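Long-range contacts in beta-glucosidase (Chaetomella raphigera, PDB 6JXG), which probably hydrolyses terminal, non-reducing beta-D-glucosyl residues to release beta-D-glucose, as a secreted family 3 glycoside hydrolase of cellulose breakdown: residues G333-T338 / G527-T532; F72-Q77 / R122-F127; S578-Q583 / G624-A629. One frame throughout, in Å; residues are numbered along the deposited sequence.

Contact 1. Residues G333-T338 / G527-T532; sequences GIVLLT and GKLPYT
Val335 and Leu337 pack against Leu529 and the backbone leading up to it, where loop 527-532 lies beside strand 335-339, an outermost strand of the six-stranded mixed sheet in the family 3 C-terminal domain. On its sheet side this strand runs antiparallel to strand 498-503, with a classic beta bulge that makes Leu337 and Thr338 both face Ile501. Val335 points toward the loop. With CG1 anti to the backbone N (chi1 -178°), CG2 stands beside that N and rests on the loop backbone, 3.6 Å from Lys528 C. CG1 also lies over the loop backbone and reaches on to Leu529 CG, 4.2 Å away. A beta-branched valine suits the place because one short side chain can press on main chain and side chain together. Leu529 carries its CG anti to the carbonyl carbon (chi1 -71°), which brings its end nearer the strand than its CB bond alone would suggest. Leu337 has a similar first torsion, and the two leucines cross at about a right angle. Leu337 CD2 lies 4.1 Å from Leu529 CD1 and about as far from CG and CD2, so a single methyl sits across the fork; Trp503 of strand 498-503 touches both leucines. Polar links gather at Gly527, whose N gives a weak hydrogen bond to Ile334 O at 3.1 Å, bent to 124°. Any side chain here would run into that carbonyl, so glycine fits. Lys528 turns away from the strand, and its NZ forms a salt bridge with Glu630. A water joins the two backbones, accepting from Leu336 N at 2.9 Å and donating to Gly527 O at 2.9 Å.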
loop_
_atom_site.group_PDB
_atom_site.type_symbol
_atom_site.label_atom_id
_atom_site.label_comp_id
_atom_site.label_asym_id
_atom_site.label_seq_id
_atom_site.Cartn_x
_atom_site.Cartn_y
_atom_site.Cartn_z
ATOM N N GLY A 333 -7.417 -9.172 7.065
ATOM C CA GLY A 333 -6.160 -9.262 6.356
ATOM C C GLY A 333 -5.178 -10.226 6.974
ATOM O O GLY A 333 -4.059 -10.393 6.434
ATOM N N ILE A 334 -5.518 -10.785 8.145
ATOM C CA ILE A 334 -4.740 -11.899 8.710
ATOM C C ILE A 334 -4.688 -13.071 7.742
ATOM O O ILE A 334 -5.682 -13.402 7.173
ATOM C CB ILE A 334 -5.298 -12.304 10.065
ATOM C CG1 ILE A 334 -5.103 -11.145 11.086
ATOM C CG2 ILE A 334 -4.624 -13.573 10.541
ATOM C CD1 ILE A 334 -5.676 -11.437 12.484
ATOM N N VAL A 335 -3.524 -13.699 7.564
ATOM C CA VAL A 335 -3.415 -14.837 6.723
ATOM C C VAL A 335 -3.032 -16.036 7.588
ATOM O O VAL A 335 -2.005 -16.010 8.261
ATOM C CB VAL A 335 -2.347 -14.624 5.627
ATOM C CG1 VAL A 335 -2.303 -15.842 4.719
ATOM C CG2 VAL A 335 -2.670 -13.364 4.847
ATOM N N LEU A 336 -3.858 -17.074 7.592
ATOM C CA LEU A 336 -3.480 -18.325 8.226
ATOM C C LEU A 336 -2.571 -19.150 7.342
ATOM O O LEU A 336 -2.975 -19.529 6.244
ATOM C CB LEU A 336 -4.762 -19.104 8.623
ATOM C CG LEU A 336 -4.656 -20.407 9.443
ATOM C CD1 LEU A 336 -4.026 -20.158 10.821
ATOM C CD2 LEU A 336 -6.006 -21.149 9.588
ATOM N N LEU A 337 -1.345 -19.437 7.828
ATOM C CA LEU A 337 -0.358 -20.172 7.015
ATOM C C LEU A 337 -0.288 -21.671 7.222
ATOM O O LEU A 337 -0.102 -22.423 6.250
ATOM C CB LEU A 337 1.082 -19.584 7.159
ATOM C CG LEU A 337 1.240 -18.122 6.665
ATOM C CD1 LEU A 337 2.692 -17.635 6.931
ATOM C CD2 LEU A 337 0.918 -17.926 5.180
ATOM N N THR A 338 -0.432 -22.108 8.455
ATOM C CA THR A 338 -0.476 -23.553 8.775
ATOM C C THR A 338 -1.468 -23.710 9.886
ATOM O O THR A 338 -1.647 -22.801 10.676
ATOM C CB THR A 338 0.886 -24.142 9.270
ATOM O OG1 THR A 338 1.284 -23.496 10.465
ATOM C CG2 THR A 338 1.995 -23.893 8.299
ATOM N N GLY A 527 -7.705 -13.741 4.841
ATOM C CA GLY A 527 -6.672 -13.006 4.206
ATOM C C GLY A 527 -5.884 -13.925 3.305
ATOM O O GLY A 527 -5.943 -15.110 3.490
ATOM N N LYS A 528 -5.213 -13.376 2.293
ATOM C CA LYS A 528 -4.289 -14.148 1.410
ATOM C C LYS A 528 -2.977 -13.355 1.280
ATOM O O LYS A 528 -2.978 -12.086 1.229
ATOM C CB LYS A 528 -4.902 -14.328 -0.027
ATOM C CG LYS A 528 -6.261 -15.011 -0.079
ATOM C CD LYS A 528 -6.143 -16.502 0.203
ATOM C CE LYS A 528 -7.375 -17.207 -0.352
ATOM N NZ LYS A 528 -7.562 -18.580 0.145
ATOM N N LEU A 529 -1.849 -14.045 1.168
ATOM C CA LEU A 529 -0.589 -13.320 1.067
ATOM C C LEU A 529 -0.551 -12.417 -0.161
ATOM O O LEU A 529 -0.941 -12.834 -1.261
ATOM C CB LEU A 529 0.555 -14.276 0.977
ATOM C CG LEU A 529 0.950 -15.094 2.187
ATOM C CD1 LEU A 529 2.067 -16.016 1.766
ATOM C CD2 LEU A 529 1.391 -14.210 3.373
ATOM N N PRO A 530 -0.074 -11.160 0.007
ATOM C CA PRO A 530 0.112 -10.255 -1.102
ATOM C C PRO A 530 1.535 -10.240 -1.625
ATOM O O PRO A 530 1.858 -9.434 -2.459
ATOM C CB PRO A 530 -0.217 -8.885 -0.476
ATOM C CG PRO A 530 0.356 -8.975 0.920
ATOM C CD PRO A 530 0.047 -10.456 1.306
ATOM N N TYR A 531 2.348 -11.168 -1.143
ATOM C CA TYR A 531 3.715 -11.406 -1.606
ATOM C C TYR A 531 4.094 -12.852 -1.361
ATOM O O TYR A 531 3.316 -13.616 -0.788
ATOM C CB TYR A 531 4.669 -10.447 -0.915
ATOM C CG TYR A 531 4.397 -10.301 0.576
ATOM C CD1 TYR A 531 4.474 -11.386 1.428
ATOM C CD2 TYR A 531 4.071 -9.044 1.133
ATOM C CE1 TYR A 531 4.220 -11.256 2.761
ATOM C CE2 TYR A 531 3.822 -8.923 2.484
ATOM C CZ TYR A 531 3.892 -10.038 3.281
ATOM O OH TYR A 531 3.657 -9.875 4.627
ATOM N N THR A 532 5.218 -13.256 -1.908
ATOM C CA THR A 532 5.665 -14.633 -1.781
ATOM C C THR A 532 6.554 -14.811 -0.604
ATOM O O THR A 532 7.407 -13.928 -0.363
ATOM C CB THR A 532 6.436 -15.066 -3.051
ATOM O OG1 THR A 532 5.622 -14.955 -4.186
ATOM C CG2 THR A 532 6.956 -16.512 -2.987
HETATM O O HOH W 1 -6.090 -16.852 5.761
#

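Contact 2. Residues F72-Q77 / R122-F127; sequences FPTGIQ and RNWEGF
Ile76 N donates to Trp124 O at 2.9 Å, the hydrogen bond that ties the start of helix 75-79 to the 3-10 turn 123-125. It is moderately bent (145° at the hydrogen), and the donor is tilted out of the carbonyl plane. The preceding amide is served through a water, which accepts from Gly75 N at 2.8 Å and donates to Glu125 O. The third amide of the helix start, Gln77 N, is taken by the N-cap residue: Thr74 OG1 accepts it at 3.2 Å and is also hydrogen-bonded to Val506 O. A family 3 N-terminal domain, of the TIM-barrel clan, holds both segments, and this buried junction lies close to the centre of the chain. Apolar contacts flank the polar ones. Thr74 CG2, anti to the carbonyl carbon, touches the six-membered part of the indole obliquely, 3.6 Å from Trp124 CE3. With an alanine here the hydroxyl and methyl are gone, which would probably leave Gln77 N without its cap, Val506 O without this partner and a gap beside the indole. Ile76 CG2 approaches the root of the same tryptophan side chain, 3.8 Å from Trp124 CB. Backbone closeness explains the glycine, since a CB on Gly75 would collide with Glu125 O. Among the aromatic contacts, Phe127 turns its ring edge to a carbonyl, CD1 3.3 Å from Gly75 O, while the ring packs on helix 131-147. Within the turn segment, Arg122 meets Glu125 side-on in a salt bridge, NE and NH2 both gripping OE2, the NE bond 2.8 Å long.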
loop_
_atom_site.group_PDB
_atom_site.type_symbol
_atom_site.label_atom_id
_atom_site.label_comp_id
_atom_site.label_asym_id
_atom_site.label_seq_id
_atom_site.Cartn_x
_atom_site.Cartn_y
_atom_site.Cartn_z
ATOM N N PHE A 72 -5.050 3.667 11.234
ATOM C CA PHE A 72 -5.588 2.619 10.430
ATOM C C PHE A 72 -4.516 1.563 10.166
ATOM O O PHE A 72 -3.333 1.815 10.331
ATOM C CB PHE A 72 -6.096 3.143 9.096
ATOM C CG PHE A 72 -7.287 4.099 9.185
ATOM C CD1 PHE A 72 -8.583 3.638 9.283
ATOM C CD2 PHE A 72 -7.078 5.457 9.250
ATOM C CE1 PHE A 72 -9.635 4.555 9.380
ATOM C CE2 PHE A 72 -8.125 6.355 9.325
ATOM C CZ PHE A 72 -9.409 5.869 9.423
ATOM N N PRO A 73 -4.919 0.357 9.759
ATOM C CA PRO A 73 -3.971 -0.645 9.278
ATOM C C PRO A 73 -3.126 -0.129 8.123
ATOM O O PRO A 73 -3.532 0.791 7.352
ATOM C CB PRO A 73 -4.872 -1.781 8.793
ATOM C CG PRO A 73 -6.121 -1.649 9.573
ATOM C CD PRO A 73 -6.290 -0.169 9.848
ATOM N N THR A 74 -1.963 -0.699 8.010
ATOM C CA THR A 74 -1.002 -0.397 6.918
ATOM C C THR A 74 -1.583 -0.721 5.569
ATOM O O THR A 74 -2.502 -1.548 5.436
ATOM C CB THR A 74 0.291 -1.175 7.101
ATOM O OG1 THR A 74 -0.001 -2.560 7.065
ATOM C CG2 THR A 74 0.945 -0.825 8.454
ATOM N N GLY A 75 -1.022 -0.104 4.544
ATOM C CA GLY A 75 -1.363 -0.426 3.179
ATOM C C GLY A 75 -1.315 -1.914 2.905
ATOM O O GLY A 75 -2.197 -2.464 2.277
ATOM N N ILE A 76 -0.262 -2.578 3.362
ATOM C CA ILE A 76 -0.030 -3.952 2.939
ATOM C C ILE A 76 -1.021 -4.852 3.628
ATOM O O ILE A 76 -1.434 -5.874 3.013
ATOM C CB ILE A 76 1.457 -4.396 3.144
ATOM C CG1 ILE A 76 1.783 -5.684 2.375
ATOM C CG2 ILE A 76 1.790 -4.570 4.627
ATOM C CD1 ILE A 76 1.625 -5.585 0.874
ATOM N N GLN A 77 -1.377 -4.524 4.880
ATOM C CA GLN A 77 -2.481 -5.224 5.615
ATOM C C GLN A 77 -3.795 -5.049 4.920
ATOM O O GLN A 77 -4.583 -6.015 4.804
ATOM C CB GLN A 77 -2.622 -4.744 7.069
ATOM C CG GLN A 77 -3.710 -5.527 7.895
ATOM C CD GLN A 77 -3.097 -6.839 8.281
ATOM O OE1 GLN A 77 -1.907 -6.964 8.104
ATOM N NE2 GLN A 77 -3.852 -7.757 8.904
ATOM N N ARG A 122 9.967 0.450 3.089
ATOM C CA ARG A 122 8.651 1.104 3.084
ATOM C C ARG A 122 7.550 0.291 2.401
ATOM O O ARG A 122 6.434 0.781 2.175
ATOM C CB ARG A 122 8.779 2.450 2.417
ATOM C CG ARG A 122 9.678 3.394 3.196
ATOM C CD ARG A 122 9.766 4.726 2.457
ATOM N NE ARG A 122 8.523 5.505 2.741
ATOM C CZ ARG A 122 8.320 6.772 2.377
ATOM N NH1 ARG A 122 9.227 7.411 1.656
ATOM N NH2 ARG A 122 7.196 7.387 2.718
ATOM N N ASN A 123 7.821 -0.958 2.120
ATOM C CA ASN A 123 6.877 -1.745 1.296
ATOM C C ASN A 123 5.523 -1.957 1.956
ATOM O O ASN A 123 4.515 -1.946 1.314
ATOM C CB ASN A 123 7.491 -3.103 0.887
ATOM C CG ASN A 123 8.712 -2.962 0.029
ATOM O OD1 ASN A 123 8.976 -1.917 -0.511
ATOM N ND2 ASN A 123 9.425 -4.072 -0.169
ATOM N N TRP A 124 5.537 -2.083 3.252
ATOM C CA TRP A 124 4.323 -2.071 4.104
ATOM C C TRP A 124 3.361 -0.901 3.949
ATOM O O TRP A 124 2.121 -1.069 4.153
ATOM C CB TRP A 124 4.695 -2.235 5.592
ATOM C CG TRP A 124 5.552 -1.180 6.122
ATOM C CD1 TRP A 124 6.901 -1.117 6.059
ATOM C CD2 TRP A 124 5.101 0.077 6.665
ATOM N NE1 TRP A 124 7.340 0.070 6.649
ATOM C CE2 TRP A 124 6.241 0.820 7.006
ATOM C CE3 TRP A 124 3.839 0.612 6.950
ATOM C CZ2 TRP A 124 6.166 2.104 7.629
ATOM C CZ3 TRP A 124 3.745 1.918 7.554
ATOM C CH2 TRP A 124 4.902 2.633 7.892
ATOM N N GLU A 125 3.871 0.244 3.497
ATOM C CA GLU A 125 3.000 1.372 3.229
ATOM C C GLU A 125 2.168 1.201 1.960
ATOM O O GLU A 125 1.100 1.852 1.793
ATOM C CB GLU A 125 3.824 2.658 3.023
ATOM C CG GLU A 125 4.737 3.104 4.154
ATOM C CD GLU A 125 5.045 4.585 4.130
ATOM O OE1 GLU A 125 4.093 5.429 4.100
ATOM O OE2 GLU A 125 6.247 4.947 4.189
ATOM N N GLY A 126 2.667 0.342 1.070
ATOM C CA GLY A 126 2.105 0.121 -0.237
ATOM C C GLY A 126 1.102 -1.025 -0.333
ATOM O O GLY A 126 0.556 -1.460 0.650
ATOM N N PHE A 127 0.871 -1.467 -1.586
ATOM C CA PHE A 127 -0.238 -2.318 -1.955
ATOM C C PHE A 127 0.194 -3.539 -2.777
ATOM O O PHE A 127 -0.538 -4.031 -3.655
ATOM C CB PHE A 127 -1.283 -1.516 -2.756
ATOM C CG PHE A 127 -2.082 -0.544 -1.931
ATOM C CD1 PHE A 127 -2.612 -0.902 -0.650
ATOM C CD2 PHE A 127 -2.450 0.672 -2.490
ATOM C CE1 PHE A 127 -3.426 -0.017 0.041
ATOM C CE2 PHE A 127 -3.266 1.562 -1.770
ATOM C CZ PHE A 127 -3.733 1.230 -0.543
HETATM O O HOH W 2 0.037 2.509 4.492
#

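Contact 3. Residues S578-Q583 / G624-A629; sequences SYTTFQ and GTVSGA
An ST turn at Ser578 leads into the fibronectin type III-like beta-sandwich, and beside it Thr580 meets the loop 624-627 that carries the chain from one sheet of the sandwich to the other. Ser578 OG accepts from Thr580 N at 3.1 Å, the bond that defines the turn. The same hydroxyl donates to a water 2.7 Å away, and the water in turn donates to Ala629 O, so one small serine links turn and strand. Thr580 points toward the 624-627 loop. Its modelled methyl CG2 lies near Gly624 CA, at 3.2 Å, but its exact placement and this closeness are doubtful, because the bond from CB to CG2 is too short. Glycine suits position 624 because a side chain there would point toward Thr580 and also come tight against the backbone at Thr581 N, which leaves little room for one. Thr580 OG1 adds a weak hydrogen bond of 3.4 Å to Val626 O, a carbonyl that also accepts from Asn622 ND2. Val626 lies against Tyr579: chi1 of -48° places CG2 between the backbone N and the carbonyl carbon, 3.4 Å from Tyr579 O and 3.8 Å from Tyr579 CB. Phe582 brings its ring edge to strand 628-637, with CZ 3.7 Å from Gly628 O, and a glycine lets the ring approach the bare main chain. Phe582 opens strand 582-591 of the three-stranded sheet and also touches Val620 of strand 612-622, whereas Gly628 begins a strand of the four-stranded sheet. The Tyr579 side chain packs against Leu336 and Asn339 of strand 335-339, in the C-terminal sheet, and its OH is bonded to Ile518 O in helix 511-519.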
loop_
_atom_site.group_PDB
_atom_site.type_symbol
_atom_site.label_atom_id
_atom_site.label_comp_id
_atom_site.label_asym_id
_atom_site.label_seq_id
_atom_site.Cartn_x
_atom_site.Cartn_y
_atom_site.Cartn_z
ATOM N N SER A 578 -8.140 -21.290 5.629
ATOM C CA SER A 578 -9.369 -20.918 6.272
ATOM C C SER A 578 -9.665 -21.991 7.330
ATOM O O SER A 578 -8.937 -22.953 7.417
ATOM C CB SER A 578 -10.420 -20.883 5.194
ATOM O OG SER A 578 -11.708 -20.744 5.695
ATOM N N TYR A 579 -10.697 -21.808 8.143
ATOM C CA TYR A 579 -11.138 -22.854 9.073
ATOM C C TYR A 579 -12.133 -23.722 8.320
ATOM O O TYR A 579 -12.594 -24.687 8.896
ATOM C CB TYR A 579 -11.836 -22.245 10.284
ATOM C CG TYR A 579 -10.913 -21.498 11.227
ATOM C CD1 TYR A 579 -9.533 -21.763 11.269
ATOM C CD2 TYR A 579 -11.399 -20.503 12.021
ATOM C CE1 TYR A 579 -8.688 -21.082 12.154
ATOM C CE2 TYR A 579 -10.561 -19.831 12.896
ATOM C CZ TYR A 579 -9.212 -20.114 12.967
ATOM O OH TYR A 579 -8.454 -19.401 13.871
ATOM N N THR A 580 -12.516 -23.351 7.079
ATOM C CA THR A 580 -13.158 -24.290 6.161
ATOM C C THR A 580 -12.396 -24.561 4.881
ATOM O O THR A 580 -11.239 -24.205 4.750
ATOM C CB THR A 580 -14.419 -23.788 5.417
ATOM O OG1 THR A 580 -14.583 -22.358 5.370
ATOM C CG2 THR A 580 -15.496 -24.590 5.633
ATOM N N THR A 581 -13.079 -25.246 3.944
ATOM C CA THR A 581 -12.545 -25.568 2.615
ATOM C C THR A 581 -13.517 -25.107 1.572
ATOM O O THR A 581 -14.695 -24.990 1.812
ATOM C CB THR A 581 -12.319 -27.105 2.457
ATOM O OG1 THR A 581 -13.550 -27.837 2.711
ATOM C CG2 THR A 581 -11.256 -27.595 3.389
ATOM N N PHE A 582 -13.014 -24.847 0.377
ATOM C CA PHE A 582 -13.815 -24.419 -0.734
ATOM C C PHE A 582 -13.520 -25.265 -1.983
ATOM O O PHE A 582 -12.396 -25.734 -2.220
ATOM C CB PHE A 582 -13.473 -22.963 -1.021
ATOM C CG PHE A 582 -13.734 -22.074 0.117
ATOM C CD1 PHE A 582 -14.983 -21.513 0.291
ATOM C CD2 PHE A 582 -12.731 -21.771 1.013
ATOM C CE1 PHE A 582 -15.228 -20.658 1.380
ATOM C CE2 PHE A 582 -12.964 -20.949 2.092
ATOM C CZ PHE A 582 -14.211 -20.385 2.264
ATOM N N GLN A 583 -14.563 -25.461 -2.764
ATOM C CA GLN A 583 -14.487 -26.165 -4.029
ATOM C C GLN A 583 -14.950 -25.282 -5.160
ATOM O O GLN A 583 -15.859 -24.492 -4.986
ATOM C CB GLN A 583 -15.320 -27.426 -3.993
ATOM C CG GLN A 583 -14.677 -28.483 -3.100
ATOM C CD GLN A 583 -15.634 -29.612 -2.805
ATOM O OE1 GLN A 583 -16.817 -29.537 -3.132
ATOM N NE2 GLN A 583 -15.139 -30.640 -2.140
ATOM N N GLY A 624 -16.820 -27.242 3.772
ATOM C CA GLY A 624 -16.498 -27.597 5.138
ATOM C C GLY A 624 -17.637 -27.339 6.063
ATOM O O GLY A 624 -18.767 -27.249 5.642
ATOM N N THR A 625 -17.344 -27.242 7.352
ATOM C CA THR A 625 -18.404 -27.305 8.398
ATOM C C THR A 625 -18.558 -26.021 9.148
ATOM O O THR A 625 -19.392 -25.937 10.072
ATOM C CB THR A 625 -18.046 -28.401 9.448
ATOM O OG1 THR A 625 -16.816 -28.053 10.056
ATOM C CG2 THR A 625 -17.873 -29.742 8.808
ATOM N N VAL A 626 -17.781 -24.996 8.775
ATOM C CA VAL A 626 -17.947 -23.666 9.332
ATOM C C VAL A 626 -17.946 -22.609 8.224
ATOM O O VAL A 626 -17.495 -22.865 7.071
ATOM C CB VAL A 626 -16.877 -23.378 10.441
ATOM C CG1 VAL A 626 -16.809 -24.562 11.433
ATOM C CG2 VAL A 626 -15.503 -23.164 9.836
ATOM N N SER A 627 -18.436 -21.431 8.575
ATOM C CA SER A 627 -18.549 -20.336 7.648
ATOM C C SER A 627 -17.193 -19.793 7.340
ATOM O O SER A 627 -16.270 -19.885 8.149
ATOM C CB SER A 627 -19.367 -19.213 8.265
ATOM O OG SER A 627 -20.725 -19.589 8.310
ATOM N N GLY A 628 -17.054 -19.232 6.153
ATOM C CA GLY A 628 -15.772 -18.623 5.779
ATOM C C GLY A 628 -15.887 -17.841 4.520
ATOM O O GLY A 628 -16.778 -18.121 3.730
ATOM N N ALA A 629 -14.937 -16.926 4.283
ATOM C CA ALA A 629 -14.836 -16.240 2.998
ATOM C C ALA A 629 -13.636 -16.704 2.238
ATOM O O ALA A 629 -12.561 -16.952 2.830
ATOM C CB ALA A 629 -14.749 -14.754 3.194
HETATM O O HOH W 3 -12.141 -18.087 5.330
#

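Along the chain the contacts close in series: contact 2 in the N-terminal domain, contact 1 in the C-terminal domain, then contact 3 at the beta-sandwich. In space contact 1 stands in the middle, its centre about 14 Å from that of contact 2 and about 16 Å from that of contact 3. It touches both: Pro530 and Tyr531 pack on Ile76 of helix 75-79, and strand 335-339 also touches contact 3. Contacts 2 and 3 do not touch, their nearest atoms being about 13 Å apart. Contact 1 thus lies between the other two and helps join the three parts, with loop 527-532 and the residues leading into the strand (Gly333, Ile334) meeting contact 2 and the strand itself meeting contact 3.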